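Local coordinates for cell wall surface anchor family protein (Streptococcus agalactiae serogroup V, PDB 3PF2) that forms the shaft of a group B streptococcal pilus as its major, calcium-binding backbone pilin, here represented by a C-terminal fragment of Ig-like domains, at residues Y23-E28 against V179-K184; G56-S61 against T139-A144; L270-A275 against K284-T289; S294-P299 against S306-P311. All blocks are in the same frame, centred on the assembly; numbering follows the deposited sequence.

In the fold
From the N terminus, the chain first reaches 23-28, the loop between strands 20-22 and 29-35, which waits some 150 residues for its partner 179-184 in contact 1. Nested inside that long loop is contact 2, where the start of strand 57-67 meets the end of strand 132-140 and the turn after it. The two touch: Gly26 N hydrogen-bonds to Ile140 O. Strand 178-190, which pairs with strands 20-22, 247-253 and 312-316, leads on to contacts 3 and 4, in series. Contact 3 closes the hairpin of strands 266-274 and 286-290; contact 4 closes the short loop before strand 312-316. Lys184 of contact 1 packs against both, and Gly183 O accepts from Ser294 OG of contact 4.

Contact 1 (Y23-E28 against V179-K184); sequences YTIGEE and VHTGGK
Thr181 reaches across to the loop residues Tyr23 and Ile25, and its two branches make separate contacts there. Its CB lies 3.1 Å from Tyr23 O. From there OG1, anti to the backbone N (chi1 -166°), donates a hydrogen bond of 2.7 Å to Tyr23 O, meeting it in the carbonyl plane. The other branch, CG2, packs 3.8 Å from Ile25 CG1, the two side chains crossing at about a right angle, with Ile25 CD1 slightly farther off. One residue back along the strand, His180 O accepts from Tyr23 N at 3.0 Å in a nearly straight bond, which prolongs the parallel pairing of strands 20-22 and 178-190. The Tyr23 ring turns its edge to Val179, whose CG1 sits near the ring plane 3.9 Å from CE2, while Phe29 stacks on the ring. Beyond Tyr23 the loop folds into a type II turn from Thr24 to Glu27, and Glu27 OE1 takes the N-H of Thr24 at 3.1 Å. Ile25 also packs on helix 216-221, so this loop of the Cna-B-like region rests against the next domain. Both polar backbone atoms of buried Tyr23 are thus satisfied from the one strand, N by a carbonyl and O by a hydroxyl.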
# COMPACT_ATOMS: atom_id res chain seq x y z
N TYR A 23 4.78 3.05 1.72
CA TYR A 23 3.86 3.42 2.82
C TYR A 23 4.22 2.75 4.11
O TYR A 23 4.82 1.67 4.13
CB TYR A 23 2.42 3.04 2.48
CG TYR A 23 1.81 3.85 1.38
CD1 TYR A 23 1.39 5.15 1.60
CD2 TYR A 23 1.67 3.30 0.09
CE1 TYR A 23 0.82 5.92 0.58
CE2 TYR A 23 1.10 4.05 -0.93
CZ TYR A 23 0.69 5.36 -0.69
OH TYR A 23 0.13 6.10 -1.70
N THR A 24 3.84 3.39 5.20
CA THR A 24 3.86 2.79 6.52
C THR A 24 2.64 1.89 6.65
O THR A 24 1.56 2.21 6.15
CB THR A 24 3.88 3.90 7.58
OG1 THR A 24 5.14 4.57 7.51
CG2 THR A 24 3.68 3.36 9.01
N ILE A 25 2.83 0.74 7.30
CA ILE A 25 1.74 -0.21 7.53
C ILE A 25 0.58 0.50 8.22
O ILE A 25 0.78 1.25 9.17
CB ILE A 25 2.22 -1.43 8.36
CG1 ILE A 25 3.02 -2.38 7.45
CG2 ILE A 25 1.01 -2.14 9.03
CD1 ILE A 25 3.60 -3.64 8.16
N GLY A 26 -0.64 0.29 7.72
CA GLY A 26 -1.81 0.95 8.30
C GLY A 26 -2.20 2.29 7.71
O GLY A 26 -3.31 2.78 7.95
N GLU A 27 -1.30 2.88 6.93
CA GLU A 27 -1.53 4.18 6.30
C GLU A 27 -2.41 3.97 5.08
O GLU A 27 -2.03 3.26 4.15
CB GLU A 27 -0.17 4.78 5.92
CG GLU A 27 -0.14 6.12 5.22
CD GLU A 27 1.29 6.72 5.18
OE1 GLU A 27 2.30 6.02 4.83
OE2 GLU A 27 1.40 7.90 5.52
N GLU A 28 -3.60 4.56 5.08
CA GLU A 28 -4.54 4.34 3.97
C GLU A 28 -4.10 5.11 2.72
O GLU A 28 -3.62 6.25 2.81
CB GLU A 28 -5.98 4.68 4.36
CG GLU A 28 -7.00 4.28 3.28
CD GLU A 28 -8.39 4.77 3.59
OE1 GLU A 28 -9.07 4.12 4.41
OE2 GLU A 28 -8.80 5.80 2.99
N VAL A 179 3.18 -1.44 -4.15
CA VAL A 179 3.57 -0.69 -2.96
C VAL A 179 4.54 -1.48 -2.11
O VAL A 179 4.68 -2.71 -2.24
CB VAL A 179 2.35 -0.26 -2.10
CG1 VAL A 179 1.46 0.69 -2.87
CG2 VAL A 179 1.55 -1.51 -1.61
N HIS A 180 5.20 -0.80 -1.18
CA HIS A 180 6.17 -1.48 -0.33
C HIS A 180 6.28 -0.75 0.99
O HIS A 180 6.01 0.45 1.06
CB HIS A 180 7.54 -1.50 -1.01
CG HIS A 180 7.84 -0.23 -1.74
ND1 HIS A 180 7.54 -0.05 -3.08
CD2 HIS A 180 8.34 0.95 -1.30
CE1 HIS A 180 7.87 1.17 -3.44
NE2 HIS A 180 8.34 1.81 -2.37
N THR A 181 6.72 -1.50 2.01
CA THR A 181 6.97 -0.99 3.35
C THR A 181 8.23 -1.67 3.86
O THR A 181 8.58 -2.72 3.35
CB THR A 181 5.74 -1.26 4.29
OG1 THR A 181 5.86 -0.48 5.49
CG2 THR A 181 5.57 -2.74 4.64
N GLY A 182 8.90 -1.08 4.85
CA GLY A 182 10.19 -1.58 5.32
C GLY A 182 10.31 -1.70 6.83
O GLY A 182 9.35 -1.44 7.56
N GLY A 183 11.49 -2.06 7.30
CA GLY A 183 11.74 -2.23 8.72
C GLY A 183 13.20 -2.03 9.06
O GLY A 183 14.04 -1.81 8.18
N LYS A 184 13.52 -2.08 10.35
CA LYS A 184 14.90 -1.96 10.79
C LYS A 184 15.15 -2.80 12.03
O LYS A 184 14.26 -2.96 12.85
CB LYS A 184 15.26 -0.49 11.06
CG LYS A 184 16.74 -0.27 11.37
CD LYS A 184 17.66 -0.41 10.11
CE LYS A 184 19.12 -0.25 10.55
NZ LYS A 184 20.06 -0.63 9.47

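Contact 2 (G56-S61 against T139-A144); sequences GLTYKS and TINEKA
With chi1 at 63°, Asn141 holds its CG between its own N and carbonyl carbon, laying the amide over Gly56 and pointing ND2 at Thr58. The Thr58 hydroxyl turns to the same place, OG1 standing beside its backbone N and anti to the carbonyl carbon (chi1 -64°). Asn141 ND2 donates to Thr58 OG1 at 3.0 Å, almost within the amide plane, and the same nitrogen also bonds to Asp55 O. On the other end of the amide, Asn141 OD1 takes the N-H of Lys143 at 2.8 Å, an Asx turn that sits inside the type I turn from Asn141 to Ala144. Both ends of the amide are therefore tied, which fixes its rotation. Here, in the Cna-B-like region, strands 57-67 and 132-140 run antiparallel within a five-stranded sheet: Thr58 and Thr139 form a hydrogen-bonded pair, and Leu57 and Ile140 a non-hydrogen-bonded one. The ladder ends with Asn141 N on Gly56 O, 2.8 Å long, the donor well above the carbonyl plane. Leu57 and Ile140 share the face that meets Val179 and Ile150. On the face of the two threonines, Thr139 OG1 lies 3.5 Å from Thr58 CB, and Lys60 brings CE to 3.8 Å from Thr139 CG2.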
# COMPACT_ATOMS: atom_id res chain seq x y z
N GLY A 56 -0.98 -9.30 1.77
CA GLY A 56 -0.38 -8.18 2.49
C GLY A 56 -1.12 -6.86 2.31
O GLY A 56 -0.65 -5.82 2.78
N LEU A 57 -2.26 -6.90 1.63
CA LEU A 57 -3.10 -5.71 1.48
C LEU A 57 -4.44 -5.90 2.19
O LEU A 57 -5.03 -6.98 2.12
CB LEU A 57 -3.35 -5.42 -0.00
CG LEU A 57 -2.11 -5.15 -0.88
CD1 LEU A 57 -2.52 -5.01 -2.32
CD2 LEU A 57 -1.36 -3.89 -0.43
N THR A 58 -4.90 -4.86 2.88
CA THR A 58 -6.25 -4.85 3.46
C THR A 58 -7.10 -3.81 2.72
O THR A 58 -6.78 -2.63 2.70
CB THR A 58 -6.23 -4.57 4.99
OG1 THR A 58 -5.55 -5.65 5.65
CG2 THR A 58 -7.67 -4.46 5.56
N TYR A 59 -8.18 -4.29 2.10
CA TYR A 59 -9.20 -3.45 1.48
C TYR A 59 -9.96 -2.63 2.53
O TYR A 59 -10.31 -3.15 3.61
CB TYR A 59 -10.18 -4.35 0.71
CG TYR A 59 -11.50 -3.68 0.32
CD1 TYR A 59 -11.65 -3.04 -0.91
CD2 TYR A 59 -12.60 -3.73 1.18
CE1 TYR A 59 -12.86 -2.44 -1.26
CE2 TYR A 59 -13.80 -3.13 0.85
CZ TYR A 59 -13.92 -2.50 -0.38
OH TYR A 59 -15.11 -1.91 -0.73
N LYS A 60 -10.20 -1.36 2.22
CA LYS A 60 -10.94 -0.47 3.13
C LYS A 60 -12.30 -0.08 2.58
O LYS A 60 -13.31 -0.23 3.27
CB LYS A 60 -10.15 0.79 3.48
CG LYS A 60 -8.95 0.56 4.38
CD LYS A 60 -9.37 -0.03 5.73
CE LYS A 60 -8.17 -0.62 6.46
NZ LYS A 60 -8.53 -1.08 7.83
N SER A 61 -12.32 0.42 1.35
CA SER A 61 -13.56 0.89 0.73
C SER A 61 -13.34 1.20 -0.73
O SER A 61 -12.19 1.29 -1.18
CB SER A 61 -14.05 2.18 1.42
OG SER A 61 -13.03 3.16 1.42
N THR A 139 -4.80 -0.55 2.70
CA THR A 139 -3.60 -0.39 3.54
C THR A 139 -2.67 -1.57 3.30
O THR A 139 -3.10 -2.61 2.82
CB THR A 139 -3.92 -0.35 5.05
OG1 THR A 139 -4.55 -1.58 5.45
CG2 THR A 139 -4.84 0.82 5.39
N ILE A 140 -1.38 -1.40 3.60
CA ILE A 140 -0.47 -2.52 3.68
C ILE A 140 -0.62 -3.08 5.11
O ILE A 140 -0.70 -2.32 6.06
CB ILE A 140 1.00 -2.07 3.48
CG1 ILE A 140 1.19 -1.43 2.09
CG2 ILE A 140 1.97 -3.26 3.67
CD1 ILE A 140 2.59 -0.82 1.83
N ASN A 141 -0.67 -4.40 5.24
CA ASN A 141 -0.82 -5.01 6.57
C ASN A 141 0.41 -5.80 7.03
O ASN A 141 1.44 -5.83 6.34
CB ASN A 141 -2.09 -5.86 6.64
CG ASN A 141 -2.05 -7.02 5.69
OD1 ASN A 141 -1.07 -7.75 5.64
ND2 ASN A 141 -3.14 -7.23 4.93
N GLU A 142 0.28 -6.44 8.19
CA GLU A 142 1.37 -7.20 8.81
C GLU A 142 1.84 -8.42 8.02
O GLU A 142 2.86 -9.02 8.34
CB GLU A 142 0.96 -7.59 10.25
CG GLU A 142 -0.00 -8.79 10.38
CD GLU A 142 -1.45 -8.48 10.00
OE1 GLU A 142 -1.82 -7.30 9.88
OE2 GLU A 142 -2.23 -9.45 9.81
N LYS A 143 1.10 -8.80 6.98
CA LYS A 143 1.49 -9.95 6.17
C LYS A 143 2.48 -9.59 5.06
O LYS A 143 3.03 -10.46 4.39
CB LYS A 143 0.25 -10.64 5.59
CG LYS A 143 -0.67 -11.24 6.67
CD LYS A 143 -1.71 -12.15 6.03
CE LYS A 143 -2.59 -12.83 7.08
NZ LYS A 143 -3.87 -12.08 7.30
N ALA A 144 2.73 -8.29 4.88
CA ALA A 144 3.70 -7.84 3.89
C ALA A 144 5.09 -8.38 4.20
O ALA A 144 5.45 -8.58 5.38
CB ALA A 144 3.74 -6.31 3.86

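Contact 3 (L270-A275 against K284-T289); sequences LKETKA and KEIEFT
Leu270 and Ile286 face each other as an antiparallel hydrogen-bonded pair in the beta hairpin of strands 266-274 and 286-290, part of a four-stranded sheet in the prealbumin-like region. Leu270 N donates to Ile286 O at 2.7 Å, and Ile286 N returns a bond of 2.8 Å to Leu270 O. The tight part of the contact is on the buried side. There Leu270 meets Phe288 at about a right angle, its CG 3.8 Å from Phe288 CE2 and its CD2 close to the same ring atom. A chi1 of 66° brings the Phe288 ring there, tucked in over its own main chain. Phe186 of strand 178-190 completes this cluster, meeting the Phe288 ring edge-to-face and touching Leu270 as well. The opposite side is looser and exposed. Lys271 and Glu285 cross at a slant, Glu285 OE2 lying 3.7 Å from Lys271 CB, yet Lys271 NZ and Glu285 OE2 stay 5.3 Å apart, too far for a salt bridge, although the opposite charges may still attract weakly. Past Lys271 and Glu285 the chains part, and a water bridges the gap: it accepts from Glu272 N at 2.8 Å and donates to Lys284 O at 2.9 Å.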
# COMPACT_ATOMS: atom_id res chain seq x y z
N LEU A 270 15.79 7.85 16.49
CA LEU A 270 15.42 7.37 17.82
C LEU A 270 15.94 8.38 18.84
O LEU A 270 17.06 8.84 18.72
CB LEU A 270 16.05 6.01 18.12
CG LEU A 270 15.63 4.84 17.23
CD1 LEU A 270 16.46 3.62 17.60
CD2 LEU A 270 14.17 4.54 17.38
N LYS A 271 15.09 8.77 19.78
CA LYS A 271 15.55 9.58 20.91
C LYS A 271 15.59 8.68 22.14
O LYS A 271 14.55 8.20 22.60
CB LYS A 271 14.59 10.74 21.14
CG LYS A 271 14.98 11.63 22.32
CD LYS A 271 13.84 12.58 22.66
CE LYS A 271 14.18 13.38 23.91
NZ LYS A 271 13.07 14.34 24.22
N GLU A 272 16.78 8.46 22.67
CA GLU A 272 16.93 7.62 23.84
C GLU A 272 16.44 8.38 25.07
O GLU A 272 16.95 9.47 25.37
CB GLU A 272 18.37 7.16 24.02
CG GLU A 272 18.54 6.09 25.10
CD GLU A 272 19.91 5.46 25.10
OE1 GLU A 272 20.66 5.65 24.12
OE2 GLU A 272 20.26 4.76 26.09
N THR A 273 15.44 7.81 25.73
CA THR A 273 14.79 8.45 26.88
C THR A 273 15.11 7.72 28.18
O THR A 273 14.91 8.26 29.27
CB THR A 273 13.26 8.49 26.70
OG1 THR A 273 12.75 7.16 26.56
CG2 THR A 273 12.88 9.31 25.45
N LYS A 274 15.58 6.48 28.07
CA LYS A 274 16.02 5.71 29.24
C LYS A 274 17.22 4.89 28.82
O LYS A 274 17.18 4.25 27.77
CB LYS A 274 14.90 4.78 29.74
CG LYS A 274 15.28 3.98 31.01
CD LYS A 274 14.11 3.19 31.56
CE LYS A 274 13.00 4.09 32.13
NZ LYS A 274 12.07 3.33 33.03
N ALA A 275 18.28 4.92 29.63
CA ALA A 275 19.48 4.14 29.37
C ALA A 275 19.42 2.83 30.17
O ALA A 275 18.68 2.76 31.16
CB ALA A 275 20.73 4.93 29.74
N LYS A 284 22.26 13.31 22.10
CA LYS A 284 22.03 13.40 20.66
C LYS A 284 21.13 12.26 20.22
O LYS A 284 21.27 11.13 20.69
CB LYS A 284 23.35 13.35 19.89
CG LYS A 284 24.30 14.52 20.19
CD LYS A 284 23.90 15.77 19.42
CE LYS A 284 25.11 16.64 19.08
NZ LYS A 284 25.51 17.49 20.23
N GLU A 285 20.21 12.56 19.30
CA GLU A 285 19.32 11.55 18.73
C GLU A 285 20.10 10.67 17.76
O GLU A 285 21.16 11.06 17.25
CB GLU A 285 18.11 12.21 18.06
CG GLU A 285 17.26 12.97 19.09
CD GLU A 285 16.00 13.63 18.54
OE1 GLU A 285 15.91 13.86 17.32
OE2 GLU A 285 15.11 13.95 19.37
N ILE A 286 19.57 9.47 17.53
CA ILE A 286 20.22 8.44 16.72
C ILE A 286 19.46 8.30 15.41
O ILE A 286 18.26 8.02 15.43
CB ILE A 286 20.16 7.08 17.45
CG1 ILE A 286 20.87 7.17 18.81
CG2 ILE A 286 20.73 5.95 16.55
CD1 ILE A 286 20.18 6.41 19.91
N GLU A 287 20.14 8.49 14.30
CA GLU A 287 19.50 8.34 12.99
C GLU A 287 19.61 6.90 12.51
O GLU A 287 20.56 6.20 12.84
CB GLU A 287 20.09 9.31 11.97
CG GLU A 287 19.77 10.77 12.28
CD GLU A 287 20.14 11.74 11.16
OE1 GLU A 287 20.73 11.31 10.14
OE2 GLU A 287 19.83 12.94 11.32
N PHE A 288 18.62 6.45 11.74
CA PHE A 288 18.75 5.19 11.00
C PHE A 288 18.00 5.30 9.70
O PHE A 288 17.20 6.21 9.53
CB PHE A 288 18.25 3.98 11.81
CG PHE A 288 16.77 3.98 12.10
CD1 PHE A 288 15.87 3.27 11.28
CD2 PHE A 288 16.26 4.63 13.22
CE1 PHE A 288 14.49 3.22 11.56
CE2 PHE A 288 14.88 4.60 13.52
CZ PHE A 288 14.00 3.89 12.70
N THR A 289 18.26 4.38 8.77
CA THR A 289 17.52 4.40 7.52
C THR A 289 16.77 3.10 7.29
O THR A 289 17.25 2.02 7.66
CB THR A 289 18.40 4.69 6.30
OG1 THR A 289 19.48 3.76 6.27
CG2 THR A 289 18.96 6.11 6.35
O HOH W 1 18.89 10.11 21.96

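Contact 4 (S294-P299 against S306-P311); sequences SYNTKP and SADATP
Neither 294-299 nor 306-311 is a regular strand, and a backbone bond runs between them, from Ala309 N to Tyr295 O at 3.0 Å, with the donor well above the carbonyl plane. Asp308 does the main side-chain work. Its chi1 of 67° swings the carboxylate toward Thr297 and lets it grip that residue twice: Thr297 OG1 donates a hydrogen bond to Asp308 OD2 at 2.6 Å, and Thr297 N donates to Asp308 OD1 at 3.0 Å. Both arrive on syn sides of the carboxylate. In one of the two conformers of Ser306, its OG may add a bond to Asp308 OD1 from above the carboxylate plane, on the face opposite to Thr297 N. In the prealbumin-like region these residues shape the loop that leads from strand 286-290 into strand 312-316, and the gripped Asp308-Thr297 pair lies on its exposed side. Inward, Ala307 CB packs obliquely on the Tyr295 ring, 3.5 Å from CE2; Tyr295 OH goes on to hydrogen-bond with Glu249 OE1. Ala309 CB presses on the backbone between Ser294 and Tyr295. A water accepts from Lys298 N and, in that same conformer of Ser306, may also donate to its OG.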
# COMPACT_ATOMS: atom_id res chain seq x y z
N SER A 294 16.99 -3.26 4.72
CA SER A 294 17.31 -2.95 6.12
C SER A 294 16.64 -3.91 7.12
O SER A 294 16.85 -3.80 8.32
CB SER A 294 16.96 -1.47 6.45
OG SER A 294 15.62 -1.17 6.10
N TYR A 295 15.85 -4.85 6.61
CA TYR A 295 15.20 -5.83 7.49
C TYR A 295 15.48 -7.24 6.97
O TYR A 295 15.96 -8.09 7.70
CB TYR A 295 13.69 -5.59 7.64
CG TYR A 295 13.10 -6.43 8.77
CD1 TYR A 295 13.12 -5.97 10.08
CD2 TYR A 295 12.55 -7.69 8.51
CE1 TYR A 295 12.61 -6.74 11.12
CE2 TYR A 295 12.02 -8.46 9.53
CZ TYR A 295 12.06 -7.98 10.84
OH TYR A 295 11.55 -8.74 11.87
N ASN A 296 15.16 -7.47 5.70
CA ASN A 296 15.51 -8.68 4.96
C ASN A 296 16.62 -8.40 3.98
O ASN A 296 16.59 -7.38 3.29
CB ASN A 296 14.27 -9.15 4.18
CG ASN A 296 13.07 -9.41 5.07
OD1 ASN A 296 11.96 -8.93 4.81
ND2 ASN A 296 13.29 -10.18 6.13
N THR A 297 17.58 -9.31 3.87
CA THR A 297 18.69 -9.09 2.94
C THR A 297 18.24 -9.31 1.50
O THR A 297 18.74 -8.64 0.59
CB THR A 297 19.89 -10.01 3.23
OG1 THR A 297 19.47 -11.38 3.11
CG2 THR A 297 20.45 -9.76 4.64
N LYS A 298 17.30 -10.23 1.31
CA LYS A 298 16.84 -10.55 -0.04
C LYS A 298 15.30 -10.64 -0.16
O LYS A 298 14.74 -11.72 -0.40
CB LYS A 298 17.54 -11.83 -0.54
CG LYS A 298 19.05 -11.65 -0.70
CD LYS A 298 19.72 -12.87 -1.38
CE LYS A 298 21.24 -12.67 -1.50
NZ LYS A 298 21.92 -13.78 -2.23
N PRO A 299 14.60 -9.50 0.01
CA PRO A 299 13.14 -9.56 0.04
C PRO A 299 12.49 -10.05 -1.25
O PRO A 299 11.39 -10.59 -1.19
CB PRO A 299 12.71 -8.11 0.32
CG PRO A 299 13.88 -7.30 -0.06
CD PRO A 299 15.09 -8.13 0.27
N SER A 306 12.62 -12.82 6.69
CA SER A 306 13.73 -13.60 7.24
C SER A 306 14.39 -12.89 8.42
O SER A 306 15.07 -13.53 9.23
CB SER A 306 14.77 -13.93 6.16
OG SER A 306 15.15 -12.78 5.43
N ALA A 307 14.18 -11.58 8.53
CA ALA A 307 14.76 -10.77 9.62
C ALA A 307 16.26 -11.00 9.80
O ALA A 307 16.76 -11.17 10.93
CB ALA A 307 14.00 -11.01 10.94
N ASP A 308 16.98 -10.98 8.68
CA ASP A 308 18.39 -11.33 8.67
C ASP A 308 19.33 -10.17 8.36
O ASP A 308 20.55 -10.35 8.34
CB ASP A 308 18.65 -12.51 7.72
CG ASP A 308 18.42 -12.15 6.26
OD1 ASP A 308 17.46 -11.41 5.95
OD2 ASP A 308 19.21 -12.64 5.41
N ALA A 309 18.80 -8.97 8.11
CA ALA A 309 19.70 -7.84 7.84
C ALA A 309 20.48 -7.52 9.09
O ALA A 309 19.99 -7.70 10.20
CB ALA A 309 18.93 -6.61 7.35
N THR A 310 21.70 -7.03 8.91
CA THR A 310 22.55 -6.67 10.03
C THR A 310 21.91 -5.52 10.80
O THR A 310 21.56 -4.51 10.21
CB THR A 310 23.94 -6.29 9.54
OG1 THR A 310 24.49 -7.40 8.83
CG2 THR A 310 24.85 -5.93 10.71
N PRO A 311 21.74 -5.69 12.12
CA PRO A 311 21.15 -4.57 12.87
C PRO A 311 22.14 -3.43 13.02
O PRO A 311 23.37 -3.66 12.96
CB PRO A 311 20.85 -5.19 14.24
CG PRO A 311 21.86 -6.28 14.38
CD PRO A 311 21.97 -6.86 12.99
O HOH W 2 18.82 -3.59 10.14
O HOH W 3 16.08 -12.17 3.07